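Local coordinates for Bcl-2-like protein FPV039 (Fowlpox virus, PDB 5TZP) that blocks apoptosis of the infected host cell by sequestering pro-apoptotic Bcl-2 proteins, including BAX and BAK1, and is held here with the BH3 peptide of Bik, at residues Y26-N31 against P111-G116; A51-V56 against T93-C98. All coordinates share one frame; numbering follows the deposited sequence.

Contact 1: residues Y26-N31 against P111-G116; sequences YIIEYN and PQYYDG
Asn31 and Tyr113 form the tight part of this contact: the side-chain amide lies nearly parallel to the phenol ring, the two planes 8° apart. CB of Asn31 sits over the middle of the ring, 3.5 Å from its centroid, in a CH-pi contact. From there the amide runs back toward the root of the tyrosine, with Asn31 OD1 3.4 Å from Tyr113 CB. A straight bond from Asn31 ND2 to Ile27 O (3.0 Å, 169°) fixes the amide's rotation; that carbonyl also accepts Asn31 N, on the opposite face of its plane. With chi1 at 44°, Tyr113 CG sits between its backbone N and carbonyl carbon, laying the ring across the end of helix 14-32.

Around Ile28 the packing is looser. Ile28 crosses the phenol end at about a right angle, its CG2 3.7 Å from Tyr113 OH, and its CG1 lies 3.7 Å from Asp115 OD2, which is hydrogen-bonded to Gln24. Deeper in, Ile27 CG2 meets Asp115 CB at 3.9 Å. The BH2 motif thus enters helix 115-136 against the end of helix 14-32 through stacking and van der Waals contact, with the polar bonds made within each side or to neighbours such as Gln24.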
ATOM      1  N   TYR A  26      -6.566   0.060   6.889  1.00 10.18           N
ATOM      2  CA  TYR A  26      -6.409   1.315   6.150  1.00  9.73           C
ATOM      3  C   TYR A  26      -7.290   1.298   4.902  1.00  9.65           C
ATOM      4  O   TYR A  26      -8.001   2.266   4.608  1.00  9.98           O
ATOM      5  CB  TYR A  26      -4.938   1.616   5.827  1.00 10.67           C
ATOM      6  CG  TYR A  26      -4.856   2.841   4.959  1.00 10.07           C
ATOM      7  CD1 TYR A  26      -5.243   4.059   5.440  1.00 12.15           C
ATOM      8  CD2 TYR A  26      -4.590   2.729   3.641  1.00 12.84           C
ATOM      9  CE1 TYR A  26      -5.297   5.206   4.603  1.00 11.73           C
ATOM     10  CE2 TYR A  26      -4.667   3.856   2.815  1.00 11.00           C
ATOM     11  CZ  TYR A  26      -5.028   5.023   3.311  1.00 11.00           C
ATOM     12  OH  TYR A  26      -5.158   6.136   2.491  1.00 14.81           O
ATOM     13  N   ILE A  27      -7.270   0.203   4.137  1.00  8.66           N
ATOM     14  CA  ILE A  27      -8.042   0.161   2.897  1.00  9.58           C
ATOM     15  C   ILE A  27      -9.530   0.261   3.223  1.00 10.66           C
ATOM     16  O   ILE A  27     -10.296   0.970   2.543  1.00 10.45           O
ATOM     17  CB  ILE A  27      -7.690  -1.088   2.090  1.00  9.46           C
ATOM     18  CG1 ILE A  27      -6.267  -0.929   1.557  1.00 11.28           C
ATOM     19  CG2 ILE A  27      -8.654  -1.256   0.917  1.00 12.96           C
ATOM     20  CD1 ILE A  27      -5.709  -2.116   0.810  1.00 14.16           C
ATOM     21  N   ILE A  28      -9.991  -0.375   4.305  1.00 10.78           N
ATOM     22  CA  ILE A  28     -11.388  -0.213   4.746  1.00 10.77           C
ATOM     23  C   ILE A  28     -11.690   1.253   5.073  1.00 11.28           C
ATOM     24  O   ILE A  28     -12.737   1.771   4.664  1.00 11.95           O
ATOM     25  CB  ILE A  28     -11.646  -1.160   5.917  1.00 12.37           C
ATOM     26  CG1 ILE A  28     -11.649  -2.621   5.422  1.00 12.20           C
ATOM     27  CG2 ILE A  28     -13.011  -0.792   6.545  1.00 13.01           C
ATOM     28  CD1 ILE A  28     -11.564  -3.573   6.555  1.00 16.44           C
ATOM     29  N   GLU A  29     -10.816   1.913   5.814  1.00 10.46           N
ATOM     30  CA  GLU A  29     -11.043   3.316   6.136  1.00 10.71           C
ATOM     31  C   GLU A  29     -11.134   4.175   4.867  1.00 10.19           C
ATOM     32  O   GLU A  29     -12.016   5.042   4.722  1.00 11.15           O
ATOM     33  CB  GLU A  29     -10.001   3.850   7.116  1.00 10.84           C
ATOM     34  CG  GLU A  29     -10.202   5.381   7.363  1.00 12.96           C
ATOM     35  CD  GLU A  29      -9.534   5.939   8.542  1.00 13.07           C
ATOM     36  OE1 GLU A  29      -9.611   7.178   8.670  1.00 14.70           O
ATOM     37  OE2 GLU A  29      -9.039   5.219   9.441  1.00 14.85           O
ATOM     38  N   TYR A  30     -10.215   3.962   3.945  1.00 10.73           N
ATOM     39  CA  TYR A  30     -10.178   4.741   2.711  1.00 10.15           C
ATOM     40  C   TYR A  30     -11.482   4.575   1.952  1.00 11.90           C
ATOM     41  O   TYR A  30     -12.031   5.542   1.409  1.00 11.74           O
ATOM     42  CB  TYR A  30      -8.978   4.304   1.890  1.00 11.23           C
ATOM     43  CG  TYR A  30      -8.871   5.115   0.644  1.00 10.29           C
ATOM     44  CD1 TYR A  30      -8.278   6.402   0.649  1.00 11.99           C
ATOM     45  CD2 TYR A  30      -9.369   4.675  -0.565  1.00 11.74           C
ATOM     46  CE1 TYR A  30      -8.297   7.167  -0.527  1.00 12.85           C
ATOM     47  CE2 TYR A  30      -9.347   5.409  -1.682  1.00 12.84           C
ATOM     48  CZ  TYR A  30      -8.868   6.657  -1.696  1.00 13.24           C
ATOM     49  OH  TYR A  30      -8.929   7.356  -2.906  1.00 14.87           O
ATOM     50  N   ASN A  31     -12.008   3.343   1.891  1.00 11.45           N
ATOM     51  CA  ASN A  31     -13.214   3.063   1.121  1.00 12.84           C
ATOM     52  C   ASN A  31     -14.456   3.551   1.791  1.00 13.87           C
ATOM     53  O   ASN A  31     -15.457   3.975   1.117  1.00 18.87           O
ATOM     54  CB  ASN A  31     -13.343   1.593   0.855  1.00 12.75           C
ATOM     55  CG  ASN A  31     -12.649   1.251  -0.410  1.00 13.90           C
ATOM     56  OD1 ASN A  31     -13.199   1.393  -1.531  1.00 15.78           O
ATOM     57  ND2 ASN A  31     -11.438   0.876  -0.278  1.00 13.66           N
ATOM     58  N   PRO A 111     -21.217  -4.149  -1.854  1.00 17.09           N
ATOM     59  CA  PRO A 111     -20.163  -3.308  -1.231  1.00 17.19           C
ATOM     60  C   PRO A 111     -18.806  -3.962  -1.282  1.00 16.60           C
ATOM     61  O   PRO A 111     -18.013  -3.896  -0.380  1.00 18.49           O
ATOM     62  CB  PRO A 111     -20.713  -3.005   0.155  1.00 23.80           C
ATOM     63  CG  PRO A 111     -21.658  -4.116   0.407  1.00 26.04           C
ATOM     64  CD  PRO A 111     -22.215  -4.559  -0.933  1.00 18.25           C
ATOM     65  N   GLN A 112     -18.463  -4.533  -2.405  1.00 19.24           N
ATOM     66  CA  GLN A 112     -17.205  -5.268  -2.617  1.00 13.67           C
ATOM     67  C   GLN A 112     -16.207  -4.348  -3.262  1.00 11.84           C
ATOM     68  O   GLN A 112     -16.277  -4.000  -4.472  1.00 12.96           O
ATOM     69  CB  GLN A 112     -17.476  -6.503  -3.489  1.00 12.95           C
ATOM     70  CG  GLN A 112     -16.241  -7.296  -3.879  1.00 13.65           C
ATOM     71  CD  GLN A 112     -15.556  -7.900  -2.730  1.00 13.53           C
ATOM     72  OE1 GLN A 112     -14.763  -7.302  -2.027  1.00 14.88           O
ATOM     73  NE2 GLN A 112     -15.915  -9.142  -2.455  1.00 18.80           N
ATOM     74  N   TYR A 113     -15.184  -4.000  -2.454  1.00 11.23           N
ATOM     75  CA  TYR A 113     -14.032  -3.235  -2.936  1.00 12.01           C
ATOM     76  C   TYR A 113     -12.759  -4.037  -2.820  1.00 13.03           C
ATOM     77  O   TYR A 113     -11.652  -3.479  -2.938  1.00 13.27           O
ATOM     78  CB  TYR A 113     -13.922  -1.859  -2.264  1.00 15.03           C
ATOM     79  CG  TYR A 113     -14.145  -1.807  -0.788  1.00 16.87           C
ATOM     80  CD1 TYR A 113     -13.076  -2.031   0.127  1.00 15.50           C
ATOM     81  CD2 TYR A 113     -15.378  -1.513  -0.245  1.00 16.82           C
ATOM     82  CE1 TYR A 113     -13.251  -2.000   1.514  1.00 13.68           C
ATOM     83  CE2 TYR A 113     -15.549  -1.546   1.124  1.00 17.92           C
ATOM     84  CZ  TYR A 113     -14.454  -1.772   1.987  1.00 20.35           C
ATOM     85  OH  TYR A 113     -14.709  -1.765   3.359  1.00 26.22           O
ATOM     86  N   TYR A 114     -12.870  -5.351  -2.669  1.00 10.71           N
ATOM     87  CA  TYR A 114     -11.732  -6.238  -2.826  1.00 10.93           C
ATOM     88  C   TYR A 114     -10.642  -5.975  -1.811  1.00  9.36           C
ATOM     89  O   TYR A 114      -9.456  -6.340  -2.076  1.00 10.00           O
ATOM     90  CB  TYR A 114     -11.225  -6.225  -4.294  1.00 11.24           C
ATOM     91  CG  TYR A 114     -12.299  -6.632  -5.244  1.00 12.99           C
ATOM     92  CD1 TYR A 114     -12.653  -7.970  -5.338  1.00 13.77           C
ATOM     93  CD2 TYR A 114     -12.955  -5.697  -6.078  1.00 13.95           C
ATOM     94  CE1 TYR A 114     -13.649  -8.410  -6.174  1.00 16.95           C
ATOM     95  CE2 TYR A 114     -13.995  -6.233  -6.950  1.00 12.78           C
ATOM     96  CZ  TYR A 114     -14.266  -7.555  -6.939  1.00 12.91           C
ATOM     97  OH  TYR A 114     -15.339  -8.207  -7.731  1.00 18.08           O
ATOM     98  N   ASP A 115     -11.000  -5.494  -0.634  1.00 10.87           N
ATOM     99  CA  ASP A 115      -9.985  -5.293   0.381  1.00 11.91           C
ATOM    100  C   ASP A 115      -9.312  -6.580   0.810  1.00 10.11           C
ATOM    101  O   ASP A 115      -8.126  -6.548   1.173  1.00 11.63           O
ATOM    102  CB  ASP A 115     -10.629  -4.529   1.559  1.00 12.80           C
ATOM    103  CG  ASP A 115     -11.756  -5.255   2.200  1.00 16.19           C
ATOM    104  OD1 ASP A 115     -12.803  -5.492   1.547  1.00 18.13           O
ATOM    105  OD2 ASP A 115     -11.710  -5.680   3.361  1.00 19.17           O
ATOM    106  N   GLY A 116      -9.994  -7.692   0.783  1.00 12.88           N
ATOM    107  CA  GLY A 116      -9.344  -8.935   1.170  1.00 14.21           C
ATOM    108  C   GLY A 116      -8.243  -9.390   0.237  1.00 12.12           C
ATOM    109  O   GLY A 116      -7.104  -9.545   0.652  1.00 12.67           O
TER

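Contact 2: residues A51-V56 against T93-C98; sequences AACKSV and TIIAFC
With chi1 of -72°, Cys53 carries its sulfur beside its own backbone N and anti to the carbonyl carbon, which sets SG against Ile95 CG2 and the backbone N of Ala96. Val56 has CG1 anti to its backbone N (chi1 170°), and that methyl leans onto Ala96. The small alanine is the meeting point: its CB lies 3.9 Å from Cys53 CB and 3.8 Å from Val56 CG1, so two residues one helical turn apart on helix 43-68 share a single methyl of helix 88-105. Cys53 SG reaches past that methyl, 3.9 Å from Ile95 CG2 and 3.8 Å from the backbone N of Ala96.

With so little bulk between them, the CA atoms of Cys53 and Ala96 come within 4.7 Å, while the short axes pass 8.7 Å apart at a crossing angle of -66°. In the all-helical Bcl-2 fold this is where the BH1-bearing central hydrophobic helix crosses helix 43-68, both contributing to the BH3-binding groove. The Bik peptide occupies that groove here: Val56 packs against one of its aromatic side chains, Thr93 against its backbone, and Ser55 OG is hydrogen-bonded to an aromatic residue of the peptide.

At the Thr93 end the helices touch more lightly, Val56 CG2 standing 4.3 Å from Thr93 OG1. That hydroxyl is hydrogen-bonded to Gly89 O, one turn back in its own helix. At the other end, helix 14-32 packs on both Cys53 and Ile95.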
ATOM      1  N   ALA A  51      -1.649   9.294   6.863  1.00  8.50           N
ATOM      2  CA  ALA A  51      -1.215  10.634   6.393  1.00 11.26           C
ATOM      3  C   ALA A  51      -0.305  10.534   5.164  1.00  9.72           C
ATOM      4  O   ALA A  51      -0.434  11.307   4.201  1.00 10.17           O
ATOM      5  CB  ALA A  51      -0.509  11.391   7.498  1.00 10.96           C
ATOM      6  N   ALA A  52       0.575   9.531   5.155  1.00  9.28           N
ATOM      7  CA  ALA A  52       1.541   9.375   4.057  1.00  9.09           C
ATOM      8  C   ALA A  52       0.776   8.907   2.807  1.00  9.46           C
ATOM      9  O   ALA A  52       1.027   9.430   1.707  1.00  9.70           O
ATOM     10  CB  ALA A  52       2.617   8.355   4.438  1.00 10.32           C
ATOM     11  N   CYS A  53      -0.184   7.994   2.944  1.00  8.05           N
ATOM     12  CA  CYS A  53      -0.960   7.567   1.779  1.00  8.70           C
ATOM     13  C   CYS A  53      -1.777   8.711   1.250  1.00  9.82           C
ATOM     14  O   CYS A  53      -1.923   8.867   0.017  1.00  9.51           O
ATOM     15  CB  CYS A  53      -1.829   6.384   2.176  1.00 10.04           C
ATOM     16  SG  CYS A  53      -0.916   4.846   2.441  1.00 10.35           S
ATOM     17  N   LYS A  54      -2.367   9.517   2.115  1.00  8.66           N
ATOM     18  CA  LYS A  54      -3.144  10.667   1.693  1.00 10.07           C
ATOM     19  C   LYS A  54      -2.257  11.591   0.873  1.00 12.35           C
ATOM     20  O   LYS A  54      -2.676  12.091  -0.192  1.00 11.45           O
ATOM     21  CB  LYS A  54      -3.725  11.457   2.889  1.00 12.11           C
ATOM     22  CG  LYS A  54      -4.550  12.671   2.588  1.00 19.69           C
ATOM     23  CD  LYS A  54      -5.224  13.270   3.865  1.00 26.35           C
ATOM     24  CE  LYS A  54      -6.079  14.511   3.577  1.00 35.73           C
ATOM     25  NZ  LYS A  54      -7.140  14.794   4.672  1.00 46.91           N
ATOM     26  N   SER A  55      -0.993  11.788   1.290  1.00 10.48           N
ATOM     27  CA  SER A  55      -0.094  12.647   0.546  1.00 10.23           C
ATOM     28  C   SER A  55       0.206  12.071  -0.830  1.00 11.48           C
ATOM     29  O   SER A  55       0.213  12.805  -1.857  1.00 12.14           O
ATOM     30  CB  SER A  55       1.179  12.843   1.358  1.00 12.90           C
ATOM     31  OG  SER A  55       2.159  13.591   0.633  1.00 17.02           O
ATOM     32  N   VAL A  56       0.518  10.810  -0.904  1.00  9.59           N
ATOM     33  CA  VAL A  56       0.806  10.132  -2.182  1.00 10.85           C
ATOM     34  C   VAL A  56      -0.377  10.268  -3.119  1.00  9.41           C
ATOM     35  O   VAL A  56      -0.198  10.579  -4.295  1.00 10.56           O
ATOM     36  CB  VAL A  56       1.233   8.675  -1.975  1.00  9.07           C
ATOM     37  CG1 VAL A  56       1.304   7.909  -3.302  1.00 10.34           C
ATOM     38  CG2 VAL A  56       2.588   8.655  -1.283  1.00 11.72           C
ATOM     39  N   THR A  93       3.664   3.720  -1.058  1.00  7.83           N
ATOM     40  CA  THR A  93       3.133   3.963  -2.387  1.00  7.22           C
ATOM     41  C   THR A  93       2.268   2.794  -2.856  1.00  8.50           C
ATOM     42  O   THR A  93       1.201   3.002  -3.443  1.00  8.40           O
ATOM     43  CB  THR A  93       4.251   4.239  -3.389  1.00  8.27           C
ATOM     44  OG1 THR A  93       4.934   5.435  -2.976  1.00 10.58           O
ATOM     45  CG2 THR A  93       3.751   4.469  -4.754  1.00 10.34           C
ATOM     46  N   ILE A  94       2.682   1.558  -2.602  1.00  8.46           N
ATOM     47  CA  ILE A  94       1.888   0.364  -2.904  1.00  9.86           C
ATOM     48  C   ILE A  94       0.553   0.430  -2.203  1.00  8.88           C
ATOM     49  O   ILE A  94      -0.494   0.194  -2.837  1.00  8.37           O
ATOM     50  CB  ILE A  94       2.676  -0.945  -2.491  1.00 11.12           C
ATOM     51  CG1 ILE A  94       3.780  -1.242  -3.479  1.00 13.70           C
ATOM     52  CG2 ILE A  94       1.697  -2.115  -2.285  1.00 16.15           C
ATOM     53  CD1 ILE A  94       4.792  -2.199  -2.864  1.00 15.42           C
ATOM     54  N   ILE A  95       0.533   0.730  -0.901  1.00  8.03           N
ATOM     55  CA  ILE A  95      -0.706   0.756  -0.156  1.00  7.94           C
ATOM     56  C   ILE A  95      -1.582   1.880  -0.643  1.00  9.21           C
ATOM     57  O   ILE A  95      -2.798   1.713  -0.822  1.00  8.60           O
ATOM     58  CB  ILE A  95      -0.438   0.819   1.364  1.00  7.62           C
ATOM     59  CG1 ILE A  95       0.286  -0.455   1.824  1.00  8.66           C
ATOM     60  CG2 ILE A  95      -1.694   1.058   2.143  1.00  8.94           C
ATOM     61  CD1 ILE A  95       0.873  -0.339   3.254  1.00  9.76           C
ATOM     62  N   ALA A  96      -1.005   3.047  -0.868  1.00  7.60           N
ATOM     63  CA  ALA A  96      -1.774   4.205  -1.360  1.00  7.78           C
ATOM     64  C   ALA A  96      -2.409   3.906  -2.727  1.00  8.01           C
ATOM     65  O   ALA A  96      -3.613   4.143  -2.923  1.00  8.41           O
ATOM     66  CB  ALA A  96      -0.883   5.423  -1.432  1.00  9.07           C
ATOM     67  N   PHE A  97      -1.617   3.435  -3.660  1.00  8.26           N
ATOM     68  CA  PHE A  97      -2.116   3.056  -4.983  1.00  7.45           C
ATOM     69  C   PHE A  97      -3.234   2.030  -4.850  1.00  7.80           C
ATOM     70  O   PHE A  97      -4.262   2.148  -5.507  1.00  8.34           O
ATOM     71  CB  PHE A  97      -0.986   2.535  -5.833  1.00  7.79           C
ATOM     72  CG  PHE A  97      -1.508   2.036  -7.148  1.00  8.65           C
ATOM     73  CD1 PHE A  97      -1.736   2.930  -8.198  1.00 10.23           C
ATOM     74  CD2 PHE A  97      -1.767   0.714  -7.360  1.00  8.74           C
ATOM     75  CE1 PHE A  97      -2.283   2.465  -9.408  1.00 12.11           C
ATOM     76  CE2 PHE A  97      -2.291   0.250  -8.586  1.00 10.29           C
ATOM     77  CZ  PHE A  97      -2.571   1.122  -9.585  1.00 10.89           C
ATOM     78  N   CYS A  98      -3.004   0.990  -4.076  1.00  7.72           N
ATOM     79  CA  CYS A  98      -3.963  -0.095  -3.974  1.00  8.91           C
ATOM     80  C   CYS A  98      -5.233   0.352  -3.275  1.00  8.24           C
ATOM     81  O   CYS A  98      -6.328  -0.136  -3.659  1.00  9.63           O
ATOM     82  CB  CYS A  98      -3.363  -1.308  -3.277  1.00 10.30           C
ATOM     83  SG  CYS A  98      -2.211  -2.245  -4.314  1.00 10.25           S
TER

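From the N terminus, helix 14-32 supplies residues 26-31, helix 43-68 follows with 51-56, and helix 88-105 brings 93-98 back against 51-56, closing the inner loop at contact 2. The chain then runs on to 111-116, at the start of helix 115-136, which returns to 26-31 and closes the larger loop at contact 1. Contact 2 is therefore nested inside contact 1. Their centres are about 14 Å apart, yet Tyr26, which touches nothing of 111-116, reaches contact 2 with its OH 3.4 Å from Cys53 CB. Contact 1 ties the first helix to the last near the surface, whereas contact 2 joins two groove-lining helices, 43-68 and 88-105, in the buried interior.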